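Local structure of type 6 secretion amidase effector 2 (6WIN) at residues Q41-V45 against F46-N50; G79-G83 against G84-M88. The protein is an amidase effector of the type VI secretion system that probably cleaves peptide bonds in the peptidoglycan of rival bacteria. All coordinates share one frame; numbering follows the deposited sequence.

Contact 1. Residues Q41-V45 against F46-N50; sequences QGAAV and FGNKN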
ATOM      1  N   GLN A  41       3.227  11.017   1.727  1.00 16.56           N
ATOM      2  CA  GLN A  41       2.408  10.655   0.577  1.00 16.62           C
ATOM      3  C   GLN A  41       3.090  11.025  -0.742  1.00 18.29           C
ATOM      4  O   GLN A  41       3.376  12.198  -0.998  1.00 20.45           O
ATOM      5  CB  GLN A  41       1.058  11.364   0.695  1.00 15.93           C
ATOM      6  CG  GLN A  41       0.133  11.130  -0.467  1.00 16.88           C
ATOM      7  CD  GLN A  41      -1.262  11.623  -0.194  1.00 17.73           C
ATOM      8  OE1 GLN A  41      -1.559  12.161   0.884  1.00 18.56           O
ATOM      9  NE2 GLN A  41      -2.135  11.446  -1.162  1.00 17.31           N
ATOM     10  N   GLY A  42       3.322  10.033  -1.598  1.00 17.73           N
ATOM     11  CA  GLY A  42       3.875  10.261  -2.920  1.00 16.30           C
ATOM     12  C   GLY A  42       2.814  10.325  -4.007  1.00 20.71           C
ATOM     13  O   GLY A  42       1.649  10.663  -3.764  1.00 19.44           O
ATOM     14  N   ALA A  43       3.237  10.027  -5.237  1.00 16.70           N
ATOM     15  CA  ALA A  43       2.341  10.094  -6.385  1.00 19.94           C
ATOM     16  C   ALA A  43       1.224   9.059  -6.270  1.00 19.61           C
ATOM     17  O   ALA A  43       1.404   7.989  -5.677  1.00 19.63           O
ATOM     18  CB  ALA A  43       3.129   9.863  -7.677  1.00 20.12           C
ATOM     19  N   ALA A  44       0.062   9.379  -6.853  1.00 16.16           N
ATOM     20  CA  ALA A  44      -1.051   8.434  -6.880  1.00 19.70           C
ATOM     21  C   ALA A  44      -0.661   7.183  -7.655  1.00 18.18           C
ATOM     22  O   ALA A  44       0.102   7.237  -8.619  1.00 18.63           O
ATOM     23  CB  ALA A  44      -2.301   9.064  -7.517  1.00 17.21           C
ATOM     24  N   VAL A  45      -1.193   6.043  -7.224  1.00 18.73           N
ATOM     25  CA  VAL A  45      -0.935   4.778  -7.907  1.00 16.44           C
ATOM     26  C   VAL A  45      -1.892   4.571  -9.079  1.00 19.28           C
ATOM     27  O   VAL A  45      -1.467   4.310 -10.207  1.00 19.13           O
ATOM     28  CB  VAL A  45      -1.026   3.614  -6.900  1.00 17.70           C
ATOM     29  CG1 VAL A  45      -0.990   2.266  -7.629  1.00 18.56           C
ATOM     30  CG2 VAL A  45       0.072   3.729  -5.839  1.00 15.43           C
ATOM     31  N   PHE A  46      -3.200   4.673  -8.842  1.00 19.61           N
ATOM     32  CA  PHE A  46      -4.172   4.402  -9.898  1.00 21.73           C
ATOM     33  C   PHE A  46      -4.093   5.481 -10.974  1.00 20.73           C
ATOM     34  O   PHE A  46      -4.232   6.670 -10.680  1.00 20.44           O
ATOM     35  CB  PHE A  46      -5.584   4.328  -9.325  1.00 16.78           C
ATOM     36  CG  PHE A  46      -6.612   3.884 -10.333  1.00 19.58           C
ATOM     37  CD1 PHE A  46      -6.690   2.550 -10.712  1.00 17.58           C
ATOM     38  CD2 PHE A  46      -7.466   4.797 -10.924  1.00 20.71           C
ATOM     39  CE1 PHE A  46      -7.616   2.126 -11.644  1.00 19.35           C
ATOM     40  CE2 PHE A  46      -8.408   4.382 -11.865  1.00 19.99           C
ATOM     41  CZ  PHE A  46      -8.479   3.044 -12.223  1.00 20.66           C
ATOM     42  N   GLY A  47      -3.890   5.069 -12.226  1.00 24.22           N
ATOM     43  CA  GLY A  47      -3.705   5.999 -13.315  1.00 20.17           C
ATOM     44  C   GLY A  47      -2.265   6.374 -13.598  1.00 27.70           C
ATOM     45  O   GLY A  47      -1.976   6.872 -14.690  1.00 27.99           O
ATOM     46  N   ASN A  48      -1.356   6.144 -12.649  1.00 27.23           N
ATOM     47  CA  ASN A  48       0.057   6.489 -12.807  1.00 23.64           C
ATOM     48  C   ASN A  48       0.694   5.576 -13.848  1.00 25.40           C
ATOM     49  O   ASN A  48       0.832   4.371 -13.624  1.00 33.71           O
ATOM     50  CB  ASN A  48       0.767   6.362 -11.462  1.00 24.78           C
ATOM     51  CG  ASN A  48       2.187   6.925 -11.474  1.00 30.11           C
ATOM     52  OD1 ASN A  48       2.825   7.033 -12.518  1.00 35.25           O
ATOM     53  ND2 ASN A  48       2.686   7.276 -10.296  1.00 24.57           N
ATOM     54  N   LYS A  49       1.101   6.149 -14.978  1.00 26.45           N
ATOM     55  CA  LYS A  49       1.715   5.382 -16.046  1.00 35.28           C
ATOM     56  C   LYS A  49       3.182   5.068 -15.870  1.00 33.06           C
ATOM     57  O   LYS A  49       3.776   4.437 -16.748  1.00 43.60           O
ATOM     58  N   ASN A  50       3.788   5.481 -14.755  1.00 32.90           N
ATOM     59  CA  ASN A  50       5.221   5.345 -14.537  1.00 33.16           C
ATOM     60  C   ASN A  50       5.600   4.424 -13.388  1.00 34.43           C
ATOM     61  O   ASN A  50       6.789   4.128 -13.225  1.00 38.42           O
ATOM     62  CB  ASN A  50       5.843   6.726 -14.287  1.00 30.21           C
ATOM     63  CG  ASN A  50       5.738   7.621 -15.498  1.00 43.98           C
ATOM     64  OD1 ASN A  50       6.312   7.322 -16.548  1.00 44.31           O
ATOM     65  ND2 ASN A  50       4.977   8.710 -15.376  1.00 46.92           N
TER

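Contact 2. Residues G79-G83 against G84-M88; sequences GQDTG and GIWVM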
ATOM      1  N   GLY A  79       0.561  -4.246 -10.661  1.00 21.04           N
ATOM      2  CA  GLY A  79       0.092  -3.839 -11.976  1.00 15.06           C
ATOM      3  C   GLY A  79      -1.260  -3.173 -11.847  1.00 18.33           C
ATOM      4  O   GLY A  79      -1.823  -3.069 -10.753  1.00 17.27           O
ATOM      5  N   GLN A  80      -1.788  -2.712 -12.983  1.00 20.61           N
ATOM      6  CA  GLN A  80      -3.089  -2.050 -12.952  1.00 19.30           C
ATOM      7  C   GLN A  80      -3.768  -2.124 -14.314  1.00 19.57           C
ATOM      8  O   GLN A  80      -3.131  -2.345 -15.349  1.00 15.84           O
ATOM      9  CB  GLN A  80      -2.969  -0.586 -12.494  1.00 20.05           C
ATOM     10  CG  GLN A  80      -2.298   0.358 -13.490  1.00 17.69           C
ATOM     11  CD  GLN A  80      -2.192   1.780 -12.956  1.00 26.44           C
ATOM     12  OE1 GLN A  80      -3.206   2.438 -12.701  1.00 22.47           O
ATOM     13  NE2 GLN A  80      -0.957   2.254 -12.764  1.00 24.08           N
ATOM     14  N   ASP A  81      -5.085  -1.938 -14.286  1.00 18.59           N
ATOM     15  CA  ASP A  81      -5.912  -1.884 -15.482  1.00 25.49           C
ATOM     16  C   ASP A  81      -6.992  -0.822 -15.257  1.00 22.46           C
ATOM     17  O   ASP A  81      -6.964  -0.086 -14.265  1.00 22.12           O
ATOM     18  CB  ASP A  81      -6.495  -3.272 -15.794  1.00 23.16           C
ATOM     19  CG  ASP A  81      -7.203  -3.885 -14.611  1.00 19.62           C
ATOM     20  OD1 ASP A  81      -8.233  -3.334 -14.170  1.00 17.98           O
ATOM     21  OD2 ASP A  81      -6.732  -4.927 -14.113  1.00 19.34           O
ATOM     22  N   THR A  82      -7.977  -0.764 -16.164  1.00 20.17           N
ATOM     23  CA  THR A  82      -9.002   0.274 -16.071  1.00 25.48           C
ATOM     24  C   THR A  82      -9.920   0.081 -14.867  1.00 25.40           C
ATOM     25  O   THR A  82     -10.614   1.026 -14.478  1.00 25.51           O
ATOM     26  CB  THR A  82      -9.836   0.338 -17.362  1.00 24.57           C
ATOM     27  OG1 THR A  82     -10.535  -0.897 -17.554  1.00 29.41           O
ATOM     28  CG2 THR A  82      -8.956   0.587 -18.570  1.00 23.29           C
ATOM     29  N   GLY A  83      -9.923  -1.100 -14.252  1.00 21.59           N
ATOM     30  CA  GLY A  83     -10.804  -1.344 -13.126  1.00 20.29           C
ATOM     31  C   GLY A  83     -10.169  -1.392 -11.746  1.00 20.51           C
ATOM     32  O   GLY A  83     -10.889  -1.474 -10.747  1.00 19.58           O
ATOM     33  N   GLY A  84      -8.849  -1.356 -11.647  1.00 19.20           N
ATOM     34  CA  GLY A  84      -8.227  -1.392 -10.340  1.00 18.76           C
ATOM     35  C   GLY A  84      -6.752  -1.729 -10.436  1.00 18.34           C
ATOM     36  O   GLY A  84      -6.153  -1.678 -11.509  1.00 16.37           O
ATOM     37  N   ILE A  85      -6.182  -2.079  -9.277  1.00 18.61           N
ATOM     38  CA  ILE A  85      -4.763  -2.412  -9.171  1.00 18.85           C
ATOM     39  C   ILE A  85      -4.601  -3.797  -8.553  1.00 18.98           C
ATOM     40  O   ILE A  85      -5.399  -4.234  -7.717  1.00 20.21           O
ATOM     41  CB  ILE A  85      -3.977  -1.372  -8.342  1.00 19.44           C
ATOM     42  CG1 ILE A  85      -4.553  -1.272  -6.926  1.00 21.95           C
ATOM     43  CG2 ILE A  85      -3.994  -0.014  -9.006  1.00 18.60           C
ATOM     44  CD1 ILE A  85      -3.731  -0.390  -5.985  1.00 20.72           C
ATOM     45  N   TRP A  86      -3.547  -4.483  -8.967  1.00 21.09           N
ATOM     46  CA  TRP A  86      -3.113  -5.722  -8.336  1.00 20.97           C
ATOM     47  C   TRP A  86      -1.956  -5.410  -7.388  1.00 17.67           C
ATOM     48  O   TRP A  86      -0.993  -4.758  -7.792  1.00 17.51           O
ATOM     49  CB  TRP A  86      -2.675  -6.731  -9.395  1.00 21.31           C
ATOM     50  CG  TRP A  86      -3.807  -7.445 -10.061  1.00 18.99           C
ATOM     51  CD1 TRP A  86      -4.374  -7.144 -11.270  1.00 22.65           C
ATOM     52  CD2 TRP A  86      -4.503  -8.587  -9.564  1.00 18.08           C
ATOM     53  NE1 TRP A  86      -5.379  -8.036 -11.554  1.00 23.17           N
ATOM     54  CE2 TRP A  86      -5.482  -8.930 -10.521  1.00 19.97           C
ATOM     55  CE3 TRP A  86      -4.389  -9.363  -8.405  1.00 22.00           C
ATOM     56  CZ2 TRP A  86      -6.349 -10.009 -10.349  1.00 18.95           C
ATOM     57  CZ3 TRP A  86      -5.255 -10.440  -8.237  1.00 23.95           C
ATOM     58  CH2 TRP A  86      -6.218 -10.749  -9.205  1.00 19.40           C
ATOM     59  N   VAL A  87      -2.067  -5.847  -6.126  1.00 17.62           N
ATOM     60  CA  VAL A  87      -1.014  -5.653  -5.135  1.00 17.35           C
ATOM     61  C   VAL A  87      -0.604  -7.002  -4.549  1.00 22.10           C
ATOM     62  O   VAL A  87      -1.312  -8.002  -4.665  1.00 17.24           O
ATOM     63  CB  VAL A  87      -1.434  -4.693  -3.996  1.00 20.44           C
ATOM     64  CG1 VAL A  87      -1.991  -3.379  -4.558  1.00 14.38           C
ATOM     65  CG2 VAL A  87      -2.439  -5.370  -3.063  1.00 17.41           C
HETATM   66  N   MSE A  88       0.561  -7.010  -3.907  1.00 17.32           N
HETATM   67  CA  MSE A  88       1.038  -8.125  -3.088  1.00 14.39           C
HETATM   68  C   MSE A  88       1.061  -7.703  -1.613  1.00 17.94           C
HETATM   69  O   MSE A  88       1.713  -6.698  -1.258  1.00 20.80           O
HETATM   70  CB  MSE A  88       2.431  -8.556  -3.570  1.00 16.29           C
HETATM   71  CG  MSE A  88       3.028  -9.789  -2.893  1.00 14.97           C
HETATM   72 SE   MSE A  88       2.150 -11.415  -3.522  1.00 19.49          SE
HETATM   73  CE  MSE A  88       2.889 -11.546  -5.417  1.00  8.56           C
TER
HETATM   74  O   HOH W   1      -7.300  -7.507 -13.605  1.00 16.79           O

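Contact 1. Residues Q41-V45 against F46-N50
Asn48 folds back on the residues just before it and makes the polar contacts of this turn. Its backbone N donates to Val45 O at 3.1 Å, closing a type II beta turn from Val45 to Asn48; the donor stands above the carbonyl plane, 49° out of it. Gly47 sits at the third position with a positive phi of 92°, which suits glycine.

The side-chain amide of Asn48 adds two hydrogen bonds. With CG anti to the backbone N (chi1 -170°), the carboxamide is laid beside Ala44, and ND2 donates to Ala44 O at 3.1 Å, meeting that oxygen almost end-on while it lies close to the plane of the Asn48 amide. On the other branch, OD1 accepts from Asn50 N at 2.9 Å, which makes an Asx turn. With both ends of the amide engaged, its flip is settled and its rotation restrained.

Van der Waals contact is slight. Ala43 CB lies 3.7 Å from Asn48 ND2, beside the amide, and Asn48 CB is 3.0 Å from Ala44 O. Val45 and Phe46 direct their side chains away from the turn: Val45 is buried against Phe77 and Ile85, and Phe46 reaches Gln80, Ile85 and Lys107.

The chemistry is that of a polar turn leaving the edge strand 40-44: one asparagine serves as backbone donor, side-chain donor and side-chain acceptor, so the Ala44 and Val45 carbonyls and the N-H groups of Asn48 and Asn50 are paired within the turn, while Val45 is left to pack into the fold.

Contact 2. Residues G79-G83 against G84-M88
Gln80 and Ile85 face each other as a non-hydrogen-bonded pair, and their side chains touch near the backbone: Gln80 CB meets Ile85 CG2 at 3.7 Å. Ile85 places CG1 between its nitrogen and carbonyl carbon (chi1 59°), which leaves CG2 as the branch turned to the glutamine. Gln80 shares that first torsion and then runs out extended, so its amide leaves the hairpin; OE1 accepts from Gly47 N.

On the other face Asp81 and Trp86 come together through water. Asp81 OD2 accepts from the water at 2.7 Å, and Trp86 NE1 donates to the same water at 2.9 Å, in the plane of the indole at its edge. The first torsion of Asp81 (chi1 52°) also brings OD1 back over the turn, where it accepts from Gly83 N at 2.8 Å on its anti lone pair. This is an Asx turn, and Tyr104 OH is a further partner of OD1.

The backbone zips the strands in antiparallel fashion. Trp86 N donates to Gly79 O at 2.9 Å, with a weak return bond from Gly79 N to Trp86 O; Asp81 N donates to Gly84 O at 3.0 Å, and the return bond from Gly84 N to Asp81 O is again weak. A type I turn makes the reversal, starting at Asp81 and ending at Gly84.

This hairpin lies between strands 56-59 and 101-106 in the antiparallel sheet. Ile85 packs against Ile57 and Ile105 on one face, while on the other the Trp86 ring meets that of Tyr104 and its side chain touches Lys102 of strand 101-106.

From the N terminus, contact 1 comes first, closing the turn by which the chain leaves edge strand 40-44; after strand 56-59, contact 2 closes the hairpin of strands 74-81 and 84-89. The two are in series, neither enclosing the other, and their centres lie about 12 Å apart. They nevertheless touch: the Gln80 side chain bridges from the hairpin into the turn, its NE2 packing 2.9 Å from Asn48 O, and Phe46 CE1 approaches Asp81 O at 3.5 Å. The exit from one edge of the sheet is thereby tied to the turn end of a hairpin belonging to the same sheet.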